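Local coordinates for Serine/threonine protein kinase (Mycobacterium tuberculosis, PDB 4ESQ), which is a membrane receptor kinase, probably transferring phosphate from ATP to serine and threonine of proteins, represented here by its extracellular sensor domain, at residues Glu8-Leu13 with Val90-Thr95; Ala53-Gln58 with Val118-Lys123; Asp145-Glu148 with Gly152-Cys155; Leu47-Gly52 with Ala107-Asn112. All blocks are in the same frame, centred on the assembly; numbering follows the deposited sequence. Where two conformers were deposited one is given.

Interaction 1: residues Glu8-Leu13 with Val90-Thr95; sequences ERLSAL and VVAFPT
Leu10 O receives two approaches: the N-H of Leu13 bonds to it at 2.9 Å, closing a turn of the N-terminal segment, and the methyl Val90 CG2 rests against it at 3.5 Å. What joins the segments is otherwise hydrocarbon packing. With CG turned beside its own backbone N (chi1 -73°) and CD1 carried straight on, Leu10 reaches toward the strand and slides past Val90 in the opposite direction. Its CD2 meets Val90 CG2 at 3.8 Å and also lies close to Ala92 CB; CD1 reaches Ala92, two residues further along the strand, touching its CB at 3.9 Å. Val90 uses both of its own methyls, CG2 serving Leu10 and CG1 lying 4.2 Å from Leu13 CB, so that this valine sits against both leucines.

The alternation of strand 84-92 decides which residues take part. Val90 and Ala92 face residues 8-13, whereas Val91 between them points away, and Phe93 packs on helix 96-111. The leucines are held from the flanks as well: Leu10 also lies on Ala69 and Asn71 of the neighbouring strand 69-76, and Leu13 on Val165 of strand 165-173, the neighbour of strand 84-92 on its other side. Arg9, outside the apolar patch, makes a salt bridge with the C-terminal Glu194. Residues 8-13 are thereby laid over three adjacent strands of the antiparallel sheet of the PknH-like extracellular domain. Buried leucine, valine and alanine surfaces supply the attachment, and the carbonyl that meets Val90, Leu10 O, is satisfied by Leu13 N.

Interaction 2: residues Ala53-Gln58 with Val118-Lys123; sequences ALYTSQ and VTVTNK
Leu54 lays its CD1 methyl over Val120 CG2 at 3.5 Å, closer than carbon atoms usually come, and the same methyl meets Val118 CG2 tip to tip at 4.1 Å. The two valines are alternate residues of strand 117-122 and present their methyls on one face, while Thr119 and Thr121 point away from it. Val120 has CG1 opposite its backbone N (chi1 -177°), which sends its two branches to different partners: CG2 goes to Leu54, and CG1 touches Tyr55 OH at 3.2 Å. The tyrosine meets that methyl at the edge of its ring, near the ring plane, so the valine lies beyond the hydroxyl and not over the aromatic face. Within the segment, Leu54 CB covers one face of the Tyr55 ring, 3.7 Å above its centre.

Beyond the ring the chain turns, and Gln58 holds the turn. Its NE2 gives a nearly straight bond to Thr56 O (3.1 Å, 168° at the hydrogen), in the plane of its own amide although tilted from that of the carbonyl. NE2 also bonds to Asp39 and OE1 to Gln51, so both ends of the amide are engaged. Leu54 additionally rests on Phe131 of strand 125-131, and Val43 lies against both Tyr55 and Val120. A terbium ion is about 7 Å from the Tyr55 side chain. The contact joins the chain at and just after the short helix 51-54 to strand 117-122, next to the edge of the sheet of the extracellular domain, by close methyl packing against Leu54 and the hydroxyl end of Tyr55 and without a polar bond between the segments.

Interaction 3: residues Asp145-Glu148 with Gly152-Cys155; sequences DTQE and GWEC
Thr146 turns OG1 beside its backbone N (chi1 -57°), and Glu154 sets CG beside its own N (chi1 -67°) with the chain extended beyond, so the two side chains run next to each other in one direction. There the Thr146 hydroxyl donates to Glu154 OE2 at a short 2.5 Å, and OE2 accepts through its anti lone pair, away from the other carboxylate oxygen. Beside that bond Thr146 CG2 packs on Glu154 CG at 3.6 Å. The two residues form a non-hydrogen-bonded antiparallel pair of the hairpin made by strands 141-147 and 154-162.

On the next pair, Asp145 N to Cys155 O and Cys155 N to Asp145 O are each 2.8 Å and nearly straight, and Gln147 N reaches Trp153 O at 3.1 Å to carry the pairing toward the turn. Nearer the turn, one water receives a weak bond from Gly152 N and donates to Gln147 O. On the face opposite Thr146, Asp145 OD1 comes within 2.9 Å of Cys155 O, both acceptors, and it crowds Cys155 CB as well, so the exact placing of this carboxylate is doubtful. Cys155 forms the disulfide to Cys172 of strand 165-173.

Gln147 extends its amide until OE1 is 3.8 Å from Trp153 CD1, approaching obliquely with the planes 62° apart; its side chain also lies near a terbium ion and a bound bis-tris molecule, probably from the crystallisation liquor. Trp153 meets Tyr174 edge-to-face. Backbone bonds fix the register of the hairpin end, the threonine bond probably helps stabilise a negative Glu154, and the disulfide ties the next strand covalently to this one.

Interaction 4: residues Leu47-Gly52 with Ala107-Asn112; sequences LPDCQG and ADKWKN
Lys109 stretches out fully from its helix, CG beside the backbone N (chi1 -66°) and every later torsion near 180°, bringing NZ alongside Asp49. The aspartate crosses it at a slant, and the salt bridge from Asp49 OD1 to Lys109 NZ is long, 4.0 Å. A water bridges the gap: it takes a bond from NZ at 2.7 Å and donates to OD1 at 3.2 Å. A second water, donating to Lys109 O and weakly to Asp49 O, links the backbones, and Lys109 CB leans on that Asp49 O at 3.8 Å.

Helix 96-111 covers the antiparallel sheet of this extracellular domain, a member of the Mog1p/PsbP clan, and its last turn is where residues 47-52 come up beside it. The disulfide Cys50-Cys113 joins residues 47-52 covalently to the residue just after Asn112.

Trp110 keeps its CG beside the backbone N as well, but its small second torsion (chi2 16°) turns the indole toward Ile141, Val143 and Met159 of the sheet. Its NE1 ends 3.6 Å from Gly52 O, which comes obliquely to the ring system. That carbonyl accepts a hydrogen bond from Arg157 NH2, and Trp110 also packs on the Arg157 side chain.

Interactions 1 and 2 are buried and apolar, and they lie on opposite sides of the chain's centre, with centres about 24 Å apart. Both reach the same sheet, one fixing the N-terminal segment and the other the end of helix 51-54. Interaction 3 is sheet pairing itself, rich in hydrogen bonds and partly exposed toward its turn. Interaction 4 is mixed, a charged, water-bridged rim outside a buried tryptophan. It shares helix 51-54 with interaction 2 and touches it where Ala53 CA meets Trp110 NE1 and Val118 meets Leu47. Interaction 2 also reaches interaction 3, Ala53 O lying against Asp145. A disulfide runs beside interaction 4, joining Cys50 to Cys113, whereas that of interaction 3 leads from Cys155 to the next strand.

Interaction 1: residues Glu8-Leu13 with Val90-Thr95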
# COMPACT_ATOMS: atom_id res chain seq x y z
N GLU A 8 -5.14 13.48 13.57
CA GLU A 8 -5.31 12.65 14.75
C GLU A 8 -6.36 11.55 14.58
O GLU A 8 -6.51 10.69 15.45
CB GLU A 8 -5.60 13.52 15.98
CG GLU A 8 -6.87 14.33 15.87
CD GLU A 8 -6.62 15.79 15.57
OE1 GLU A 8 -5.68 16.10 14.79
OE2 GLU A 8 -7.36 16.62 16.12
N ARG A 9 -7.05 11.57 13.44
CA ARG A 9 -8.10 10.58 13.18
C ARG A 9 -7.66 9.51 12.19
O ARG A 9 -8.45 8.64 11.83
CB ARG A 9 -9.37 11.26 12.67
CG ARG A 9 -10.20 11.94 13.77
CD ARG A 9 -10.92 10.93 14.66
NE ARG A 9 -11.93 10.19 13.90
CZ ARG A 9 -12.59 9.13 14.35
NH1 ARG A 9 -12.36 8.66 15.58
NH2 ARG A 9 -13.49 8.53 13.57
N LEU A 10 -6.40 9.56 11.76
CA LEU A 10 -5.91 8.62 10.76
C LEU A 10 -6.04 7.16 11.20
O LEU A 10 -6.47 6.33 10.41
CB LEU A 10 -4.46 8.94 10.36
CG LEU A 10 -4.24 10.17 9.47
CD1 LEU A 10 -2.74 10.39 9.21
CD2 LEU A 10 -4.99 10.04 8.16
N SER A 11 -5.70 6.87 12.45
CA SER A 11 -5.71 5.47 12.90
C SER A 11 -7.11 4.86 12.84
O SER A 11 -7.27 3.65 12.66
CB SER A 11 -5.11 5.32 14.30
OG SER A 11 -5.99 5.82 15.29
N ALA A 12 -8.12 5.72 12.98
CA ALA A 12 -9.51 5.26 12.94
C ALA A 12 -9.95 4.84 11.54
O ALA A 12 -11.02 4.26 11.37
CB ALA A 12 -10.44 6.34 13.47
N LEU A 13 -9.11 5.12 10.53
CA LEU A 13 -9.43 4.77 9.14
C LEU A 13 -8.93 3.39 8.72
O LEU A 13 -9.38 2.84 7.70
CB LEU A 13 -8.86 5.82 8.18
CG LEU A 13 -9.22 7.28 8.48
CD1 LEU A 13 -8.50 8.19 7.50
CD2 LEU A 13 -10.72 7.50 8.42
N VAL A 90 -2.68 5.07 5.76
CA VAL A 90 -3.36 6.27 5.30
C VAL A 90 -2.45 7.47 5.52
O VAL A 90 -1.73 7.57 6.53
CB VAL A 90 -4.70 6.48 6.01
CG1 VAL A 90 -5.72 5.49 5.46
CG2 VAL A 90 -4.54 6.30 7.52
N VAL A 91 -2.48 8.39 4.57
CA VAL A 91 -1.56 9.52 4.60
C VAL A 91 -2.37 10.80 4.46
O VAL A 91 -3.14 10.94 3.50
CB VAL A 91 -0.52 9.42 3.46
CG1 VAL A 91 0.44 10.60 3.53
CG2 VAL A 91 0.24 8.08 3.53
N ALA A 92 -2.20 11.71 5.41
CA ALA A 92 -2.93 12.98 5.39
C ALA A 92 -2.15 14.03 4.63
O ALA A 92 -0.93 14.09 4.72
CB ALA A 92 -3.21 13.46 6.80
N PHE A 93 -2.87 14.85 3.87
CA PHE A 93 -2.31 15.99 3.17
C PHE A 93 -3.12 17.21 3.59
O PHE A 93 -4.20 17.08 4.14
CB PHE A 93 -2.43 15.79 1.66
CG PHE A 93 -1.49 14.76 1.12
CD1 PHE A 93 -1.78 13.41 1.21
CD2 PHE A 93 -0.31 15.16 0.51
CE1 PHE A 93 -0.90 12.46 0.70
CE2 PHE A 93 0.58 14.22 0.00
CZ PHE A 93 0.28 12.86 0.10
N PRO A 94 -2.58 18.41 3.35
CA PRO A 94 -3.30 19.62 3.78
C PRO A 94 -4.62 19.81 3.04
O PRO A 94 -5.58 20.32 3.62
CB PRO A 94 -2.33 20.75 3.43
CG PRO A 94 -0.99 20.10 3.36
CD PRO A 94 -1.22 18.70 2.88
N THR A 95 -4.66 19.38 1.79
CA THR A 95 -5.83 19.56 0.94
C THR A 95 -6.07 18.33 0.08
O THR A 95 -5.17 17.52 -0.13
CB THR A 95 -5.64 20.74 -0.02
OG1 THR A 95 -4.49 20.49 -0.84
CG2 THR A 95 -5.43 22.04 0.75

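Interaction 2: residues Ala53-Gln58 with Val118-Lys123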
# COMPACT_ATOMS: atom_id res chain seq x y z
N ALA A 53 5.84 1.34 -6.45
CA ALA A 53 5.00 0.31 -7.04
C ALA A 53 5.15 -1.01 -6.30
O ALA A 53 4.33 -1.91 -6.45
CB ALA A 53 5.32 0.14 -8.51
N LEU A 54 6.22 -1.14 -5.51
CA LEU A 54 6.46 -2.34 -4.71
C LEU A 54 5.97 -2.23 -3.27
O LEU A 54 5.46 -3.21 -2.71
CB LEU A 54 7.95 -2.67 -4.67
CG LEU A 54 8.54 -3.13 -6.00
CD1 LEU A 54 10.06 -3.05 -6.00
CD2 LEU A 54 8.06 -4.54 -6.32
N TYR A 55 6.17 -1.07 -2.67
CA TYR A 55 5.97 -0.89 -1.23
C TYR A 55 5.18 0.37 -0.88
O TYR A 55 5.30 1.40 -1.55
CB TYR A 55 7.32 -0.79 -0.52
CG TYR A 55 8.32 -1.87 -0.89
CD1 TYR A 55 8.02 -3.22 -0.68
CD2 TYR A 55 9.55 -1.55 -1.44
CE1 TYR A 55 8.93 -4.21 -1.01
CE2 TYR A 55 10.47 -2.55 -1.78
CZ TYR A 55 10.15 -3.87 -1.55
OH TYR A 55 11.04 -4.87 -1.88
N THR A 56 4.38 0.29 0.19
CA THR A 56 3.66 1.47 0.67
C THR A 56 4.56 2.31 1.55
O THR A 56 5.61 1.84 2.00
CB THR A 56 2.44 1.07 1.53
OG1 THR A 56 2.87 0.83 2.88
CG2 THR A 56 1.78 -0.17 0.99
N SER A 57 4.15 3.55 1.79
CA SER A 57 4.76 4.39 2.82
C SER A 57 6.28 4.57 2.74
O SER A 57 6.94 4.65 3.76
CB SER A 57 4.42 3.84 4.21
OG SER A 57 3.08 3.38 4.29
N GLN A 58 6.82 4.66 1.53
CA GLN A 58 8.26 4.78 1.38
C GLN A 58 8.72 6.23 1.42
O GLN A 58 8.19 7.08 0.71
CB GLN A 58 8.71 4.13 0.06
CG GLN A 58 8.42 2.64 -0.01
CD GLN A 58 9.26 1.86 0.99
OE1 GLN A 58 10.46 1.69 0.80
NE2 GLN A 58 8.63 1.40 2.07
N VAL A 118 11.69 -6.24 -12.14
CA VAL A 118 12.72 -5.43 -11.49
C VAL A 118 13.50 -6.28 -10.49
O VAL A 118 13.00 -7.29 -9.99
CB VAL A 118 12.12 -4.19 -10.77
CG1 VAL A 118 11.47 -3.26 -11.79
CG2 VAL A 118 11.12 -4.60 -9.70
N THR A 119 14.75 -5.88 -10.24
CA THR A 119 15.58 -6.51 -9.22
C THR A 119 15.52 -5.64 -7.97
O THR A 119 15.65 -4.42 -8.05
CB THR A 119 17.05 -6.63 -9.69
OG1 THR A 119 17.11 -7.34 -10.93
CG2 THR A 119 17.89 -7.37 -8.67
N VAL A 120 15.31 -6.26 -6.82
CA VAL A 120 15.22 -5.51 -5.57
C VAL A 120 16.25 -6.02 -4.58
O VAL A 120 16.36 -7.22 -4.35
CB VAL A 120 13.83 -5.66 -4.93
CG1 VAL A 120 13.73 -4.81 -3.67
CG2 VAL A 120 12.75 -5.28 -5.92
N THR A 121 17.02 -5.11 -4.00
CA THR A 121 18.03 -5.50 -3.03
C THR A 121 17.71 -4.88 -1.69
O THR A 121 17.47 -3.68 -1.57
CB THR A 121 19.45 -5.11 -3.48
OG1 THR A 121 19.72 -5.67 -4.77
CG2 THR A 121 20.48 -5.63 -2.48
N ASN A 122 17.69 -5.73 -0.66
CA ASN A 122 17.39 -5.30 0.69
C ASN A 122 18.15 -6.19 1.66
O ASN A 122 18.12 -7.42 1.55
CB ASN A 122 15.88 -5.38 0.96
CG ASN A 122 15.48 -4.68 2.25
OD1 ASN A 122 16.19 -4.73 3.25
ND2 ASN A 122 14.32 -4.03 2.23
N LYS A 123 18.86 -5.57 2.59
CA LYS A 123 19.66 -6.31 3.57
C LYS A 123 20.56 -7.33 2.89
O LYS A 123 20.63 -8.49 3.31
CB LYS A 123 18.75 -7.02 4.57
CG LYS A 123 17.90 -6.07 5.41
CD LYS A 123 17.23 -6.81 6.57
CE LYS A 123 16.32 -5.88 7.36
NZ LYS A 123 17.05 -4.68 7.87

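Interaction 3: residues Asp145-Glu148 with Gly152-Cys155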
# COMPACT_ATOMS: atom_id res chain seq x y z
N ASP A 145 2.24 -7.67 -8.26
CA ASP A 145 3.62 -8.04 -8.53
C ASP A 145 3.89 -9.44 -8.01
O ASP A 145 3.34 -9.86 -7.00
CB ASP A 145 4.60 -7.03 -7.93
CG ASP A 145 4.19 -6.57 -6.57
OD1 ASP A 145 3.77 -7.43 -5.76
OD2 ASP A 145 4.25 -5.35 -6.31
N THR A 146 4.73 -10.17 -8.72
CA THR A 146 4.92 -11.59 -8.46
C THR A 146 6.38 -11.85 -8.18
O THR A 146 7.24 -11.47 -8.98
CB THR A 146 4.48 -12.41 -9.68
OG1 THR A 146 3.11 -12.10 -9.98
CG2 THR A 146 4.64 -13.90 -9.42
N GLN A 147 6.68 -12.48 -7.04
CA GLN A 147 8.07 -12.76 -6.69
C GLN A 147 8.56 -13.98 -7.45
O GLN A 147 7.87 -15.00 -7.53
CB GLN A 147 8.24 -12.97 -5.18
CG GLN A 147 9.67 -13.37 -4.81
CD GLN A 147 9.96 -13.36 -3.31
OE1 GLN A 147 9.07 -13.55 -2.49
NE2 GLN A 147 11.22 -13.12 -2.95
N GLU A 148 9.76 -13.89 -8.03
CA GLU A 148 10.32 -15.02 -8.78
C GLU A 148 10.37 -16.33 -7.97
O GLU A 148 10.36 -16.31 -6.74
CB GLU A 148 11.72 -14.67 -9.30
CG GLU A 148 12.81 -14.73 -8.24
CD GLU A 148 14.19 -14.41 -8.79
OE1 GLU A 148 14.48 -14.82 -9.94
OE2 GLU A 148 14.98 -13.74 -8.08
N GLY A 152 5.08 -18.88 -5.88
CA GLY A 152 3.85 -18.26 -6.36
C GLY A 152 3.39 -17.12 -5.45
O GLY A 152 2.24 -16.66 -5.57
N TRP A 153 4.26 -16.70 -4.54
CA TRP A 153 3.99 -15.56 -3.65
C TRP A 153 3.80 -14.30 -4.49
O TRP A 153 4.60 -14.02 -5.38
CB TRP A 153 5.15 -15.36 -2.67
CG TRP A 153 4.92 -14.31 -1.60
CD1 TRP A 153 5.43 -13.04 -1.58
CD2 TRP A 153 4.12 -14.44 -0.42
NE1 TRP A 153 5.00 -12.38 -0.45
CE2 TRP A 153 4.19 -13.21 0.27
CE3 TRP A 153 3.34 -15.47 0.11
CZ2 TRP A 153 3.52 -12.99 1.47
CZ3 TRP A 153 2.68 -15.25 1.31
CH2 TRP A 153 2.77 -14.02 1.98
N GLU A 154 2.75 -13.53 -4.19
CA GLU A 154 2.46 -12.32 -4.94
C GLU A 154 1.96 -11.23 -4.02
O GLU A 154 1.57 -11.51 -2.90
CB GLU A 154 1.39 -12.59 -6.00
CG GLU A 154 1.84 -13.53 -7.11
CD GLU A 154 0.76 -13.73 -8.16
OE1 GLU A 154 -0.31 -14.28 -7.81
OE2 GLU A 154 0.99 -13.34 -9.33
N CYS A 155 2.00 -9.99 -4.49
CA CYS A 155 1.41 -8.87 -3.74
C CYS A 155 0.55 -8.06 -4.68
O CYS A 155 0.88 -7.89 -5.84
CB CYS A 155 2.49 -7.97 -3.16
SG CYS A 155 3.55 -8.74 -1.92
O HOH W 1 7.57 -16.82 -5.34

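Interaction 4: residues Leu47-Gly52 with Ala107-Asn112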
# COMPACT_ATOMS: atom_id res chain seq x y z
N LEU A 47 14.88 -0.41 -11.37
CA LEU A 47 14.25 0.81 -11.86
C LEU A 47 13.80 1.60 -10.62
O LEU A 47 12.77 1.29 -10.01
CB LEU A 47 13.04 0.48 -12.75
CG LEU A 47 13.33 -0.36 -14.00
CD1 LEU A 47 12.04 -0.77 -14.70
CD2 LEU A 47 14.26 0.39 -14.95
N PRO A 48 14.59 2.62 -10.23
CA PRO A 48 14.36 3.29 -8.94
C PRO A 48 12.94 3.79 -8.74
O PRO A 48 12.45 3.77 -7.61
CB PRO A 48 15.33 4.47 -8.99
CG PRO A 48 16.42 4.03 -9.87
CD PRO A 48 15.78 3.13 -10.92
N ASP A 49 12.27 4.24 -9.80
CA ASP A 49 10.94 4.82 -9.64
C ASP A 49 9.85 3.76 -9.49
O ASP A 49 8.67 4.08 -9.39
CB ASP A 49 10.63 5.79 -10.77
CG ASP A 49 11.29 7.15 -10.56
OD1 ASP A 49 11.43 7.56 -9.38
OD2 ASP A 49 11.68 7.79 -11.55
N CYS A 50 10.25 2.49 -9.47
CA CYS A 50 9.31 1.42 -9.16
C CYS A 50 9.25 1.11 -7.66
O CYS A 50 8.54 0.20 -7.26
CB CYS A 50 9.63 0.16 -9.96
SG CYS A 50 9.43 0.41 -11.74
N GLN A 51 9.98 1.87 -6.85
CA GLN A 51 9.97 1.64 -5.39
C GLN A 51 8.54 1.74 -4.82
O GLN A 51 8.12 0.90 -4.01
CB GLN A 51 10.91 2.60 -4.65
CG GLN A 51 11.02 2.33 -3.15
CD GLN A 51 12.14 3.09 -2.46
OE1 GLN A 51 12.98 3.70 -3.11
NE2 GLN A 51 12.16 3.05 -1.13
N GLY A 52 7.81 2.77 -5.22
CA GLY A 52 6.44 2.96 -4.75
C GLY A 52 5.49 1.91 -5.30
O GLY A 52 4.46 1.61 -4.69
N ALA A 107 0.32 7.09 -10.28
CA ALA A 107 -0.16 6.45 -11.49
C ALA A 107 0.87 6.56 -12.63
O ALA A 107 1.11 5.59 -13.34
CB ALA A 107 -1.51 7.02 -11.90
N ASP A 108 1.48 7.74 -12.79
CA ASP A 108 2.54 7.88 -13.81
C ASP A 108 3.70 6.93 -13.59
O ASP A 108 4.20 6.32 -14.53
CB ASP A 108 3.11 9.30 -13.87
CG ASP A 108 4.48 9.34 -14.60
OD1 ASP A 108 4.50 9.30 -15.85
OD2 ASP A 108 5.54 9.39 -13.93
N LYS A 109 4.14 6.83 -12.34
CA LYS A 109 5.28 5.99 -12.04
C LYS A 109 4.92 4.52 -12.22
O LYS A 109 5.70 3.75 -12.80
CB LYS A 109 5.83 6.26 -10.64
CG LYS A 109 6.44 7.67 -10.50
CD LYS A 109 6.99 7.91 -9.11
CE LYS A 109 7.80 9.20 -9.06
NZ LYS A 109 8.36 9.46 -7.69
N TRP A 110 3.75 4.11 -11.72
CA TRP A 110 3.42 2.69 -11.79
C TRP A 110 3.27 2.21 -13.23
O TRP A 110 3.58 1.06 -13.55
CB TRP A 110 2.14 2.36 -11.01
CG TRP A 110 2.20 2.56 -9.53
CD1 TRP A 110 3.15 3.25 -8.81
CD2 TRP A 110 1.26 2.06 -8.56
NE1 TRP A 110 2.85 3.21 -7.46
CE2 TRP A 110 1.70 2.48 -7.29
CE3 TRP A 110 0.10 1.28 -8.66
CZ2 TRP A 110 1.01 2.16 -6.12
CZ3 TRP A 110 -0.58 0.96 -7.49
CH2 TRP A 110 -0.13 1.41 -6.24
N LYS A 111 2.79 3.10 -14.10
CA LYS A 111 2.56 2.73 -15.49
C LYS A 111 3.86 2.44 -16.24
O LYS A 111 3.86 1.69 -17.21
CB LYS A 111 1.74 3.80 -16.21
CG LYS A 111 0.28 3.80 -15.75
CD LYS A 111 -0.54 4.88 -16.41
CE LYS A 111 -1.93 4.94 -15.78
NZ LYS A 111 -2.68 6.17 -16.18
N ASN A 112 4.95 3.02 -15.76
CA ASN A 112 6.27 2.77 -16.32
C ASN A 112 6.91 1.51 -15.74
O ASN A 112 7.97 1.06 -16.21
CB ASN A 112 7.19 3.97 -16.10
CG ASN A 112 6.82 5.15 -16.98
OD1 ASN A 112 6.40 4.98 -18.13
ND2 ASN A 112 6.97 6.36 -16.45
O HOH W 2 9.71 7.30 -6.68
O HOH W 3 8.36 4.42 -12.85